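Local coordinates for protein VP5 (Halorubrum pleomorphic virus 6, PDB 6QGL) that probably serves as the envelope protein that drives fusion of this haloarchaeal virus with its host membrane, at residues L168-V173 with T182-R187. Sequence-based numbering, arbitrary orientation.
Sequences LKDTTV and TLLTFR
Thr-185 OG1 takes part in two hydrogen bonds, one with Thr-171 OG1 at 2.7 Å, where either hydroxyl may be the donor, and one with Asn-205 ND2. Each threonine holds OG1 anti to its own carbonyl carbon (chi1 -58° in Thr-171, -66° in Thr-185), which lets the hydroxyls meet diagonally across the strands. The backbones join in two antiparallel hydrogen-bonded pairs. Lys-169 and Thr-185 exchange the straighter bonds, Thr-185 N reaching Lys-169 O at 2.8 Å with 172° at the hydrogen; Thr-171 and Leu-183 form the other pair. The strands are the two arms of a beta hairpin at the edge of a four-stranded antiparallel sheet lying on helix 97-140. On the face of the threonine hydroxyls, Lys-169 CD rests against Arg-187 CD at 4.1 Å, and both cationic ends form salt bridges to Glu-203, which probably offsets their like charges. On the opposite, helix-facing side Leu-168 forks: CD1 meets Leu-184 CD1 at 4.1 Å, while Leu-168 CD2 lies at the edge of the Phe-186 ring, near its plane, 3.9 Å from Phe-186 CD1. Asp-170 lies alongside Leu-184, its OD1 3.5 Å from Leu-184 CD2, and a water joins Thr-172 OG1 to Thr-182 OG1.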
loop_
_atom_site.group_PDB
_atom_site.type_symbol
_atom_site.label_atom_id
_atom_site.label_comp_id
_atom_site.label_asym_id
_atom_site.label_seq_id
_atom_site.Cartn_x
_atom_site.Cartn_y
_atom_site.Cartn_z
ATOM N N LEU A 168 19.932 15.273 7.945
ATOM C CA LEU A 168 19.833 14.024 7.187
ATOM C C LEU A 168 21.243 13.471 7.064
ATOM O O LEU A 168 22.047 13.977 6.273
ATOM C CB LEU A 168 19.167 14.213 5.800
ATOM C CG LEU A 168 17.796 14.898 5.732
ATOM C CD1 LEU A 168 17.204 14.781 4.345
ATOM C CD2 LEU A 168 16.823 14.333 6.748
ATOM N N LYS A 169 21.561 12.486 7.918
ATOM C CA LYS A 169 22.881 11.861 8.010
ATOM C C LYS A 169 23.027 10.709 7.031
ATOM O O LYS A 169 22.150 9.848 6.960
ATOM C CB LYS A 169 23.151 11.378 9.448
ATOM C CG LYS A 169 23.274 12.498 10.479
ATOM C CD LYS A 169 23.313 11.968 11.907
ATOM C CE LYS A 169 24.717 11.744 12.412
ATOM N NZ LYS A 169 24.723 11.142 13.770
ATOM N N ASP A 170 24.141 10.688 6.282
ATOM C CA ASP A 170 24.434 9.620 5.326
ATOM C C ASP A 170 24.898 8.381 6.076
ATOM O O ASP A 170 25.870 8.441 6.835
ATOM C CB ASP A 170 25.496 10.065 4.301
ATOM C CG ASP A 170 25.011 11.014 3.216
ATOM O OD1 ASP A 170 23.811 11.375 3.228
ATOM O OD2 ASP A 170 25.827 11.384 2.347
ATOM N N THR A 171 24.176 7.268 5.886
ATOM C CA THR A 171 24.477 5.981 6.510
ATOM C C THR A 171 24.673 4.951 5.409
ATOM O O THR A 171 23.771 4.739 4.599
ATOM C CB THR A 171 23.386 5.612 7.529
ATOM O OG1 THR A 171 23.316 6.652 8.505
ATOM C CG2 THR A 171 23.643 4.276 8.222
ATOM N N THR A 172 25.864 4.328 5.374
ATOM C CA THR A 172 26.216 3.318 4.380
ATOM C C THR A 172 25.607 1.964 4.744
ATOM O O THR A 172 25.827 1.451 5.846
ATOM C CB THR A 172 27.742 3.263 4.165
ATOM O OG1 THR A 172 28.208 4.553 3.774
ATOM C CG2 THR A 172 28.156 2.242 3.108
ATOM N N VAL A 173 24.844 1.399 3.797
ATOM C CA VAL A 173 24.209 0.086 3.881
ATOM C C VAL A 173 24.967 -0.801 2.888
ATOM O O VAL A 173 25.166 -0.396 1.740
ATOM C CB VAL A 173 22.681 0.160 3.579
ATOM C CG1 VAL A 173 22.070 -1.227 3.378
ATOM C CG2 VAL A 173 21.942 0.909 4.682
ATOM N N THR A 182 23.259 4.607 0.148
ATOM C CA THR A 182 23.183 5.674 1.136
ATOM C C THR A 182 21.766 5.766 1.701
ATOM O O THR A 182 20.849 6.246 1.024
ATOM C CB THR A 182 23.729 7.005 0.584
ATOM O OG1 THR A 182 25.081 6.828 0.166
ATOM C CG2 THR A 182 23.670 8.125 1.607
ATOM N N LEU A 183 21.598 5.283 2.938
ATOM C CA LEU A 183 20.352 5.360 3.692
ATOM C C LEU A 183 20.437 6.645 4.513
ATOM O O LEU A 183 21.488 6.937 5.091
ATOM C CB LEU A 183 20.193 4.127 4.609
ATOM C CG LEU A 183 19.046 4.127 5.637
ATOM C CD1 LEU A 183 17.697 3.890 4.975
ATOM C CD2 LEU A 183 19.283 3.093 6.709
ATOM N N LEU A 184 19.357 7.433 4.529
ATOM C CA LEU A 184 19.359 8.678 5.287
ATOM C C LEU A 184 18.865 8.436 6.699
ATOM O O LEU A 184 17.761 7.926 6.892
ATOM C CB LEU A 184 18.543 9.785 4.590
ATOM C CG LEU A 184 18.990 10.216 3.184
ATOM C CD1 LEU A 184 17.990 11.160 2.568
ATOM C CD2 LEU A 184 20.374 10.855 3.196
ATOM N N THR A 185 19.709 8.746 7.685
ATOM C CA THR A 185 19.359 8.633 9.092
ATOM C C THR A 185 18.805 9.984 9.499
ATOM O O THR A 185 19.482 11.008 9.355
ATOM C CB THR A 185 20.550 8.152 9.925
ATOM O OG1 THR A 185 20.847 6.819 9.528
ATOM C CG2 THR A 185 20.268 8.176 11.424
ATOM N N PHE A 186 17.554 9.988 9.961
ATOM C CA PHE A 186 16.884 11.208 10.371
ATOM C C PHE A 186 17.230 11.595 11.802
ATOM O O PHE A 186 16.861 10.886 12.737
ATOM C CB PHE A 186 15.360 11.089 10.183
ATOM C CG PHE A 186 14.622 12.330 10.616
ATOM C CD1 PHE A 186 14.544 13.440 9.782
ATOM C CD2 PHE A 186 14.039 12.408 11.874
ATOM C CE1 PHE A 186 13.891 14.601 10.198
ATOM C CE2 PHE A 186 13.402 13.572 12.290
ATOM C CZ PHE A 186 13.325 14.660 11.449
ATOM N N ARG A 187 17.898 12.744 11.968
ATOM C CA ARG A 187 18.227 13.321 13.270
ATOM C C ARG A 187 17.419 14.610 13.425
ATOM O O ARG A 187 17.301 15.371 12.466
ATOM C CB ARG A 187 19.742 13.583 13.410
ATOM C CG ARG A 187 20.148 14.225 14.742
ATOM C CD ARG A 187 21.645 14.183 14.968
ATOM N NE ARG A 187 22.036 14.873 16.199
ATOM C CZ ARG A 187 22.075 14.318 17.408
ATOM N NH1 ARG A 187 22.445 15.031 18.462
ATOM N NH2 ARG A 187 21.732 13.045 17.573
HETATM O O HOH W 1 26.881 6.723 2.781
#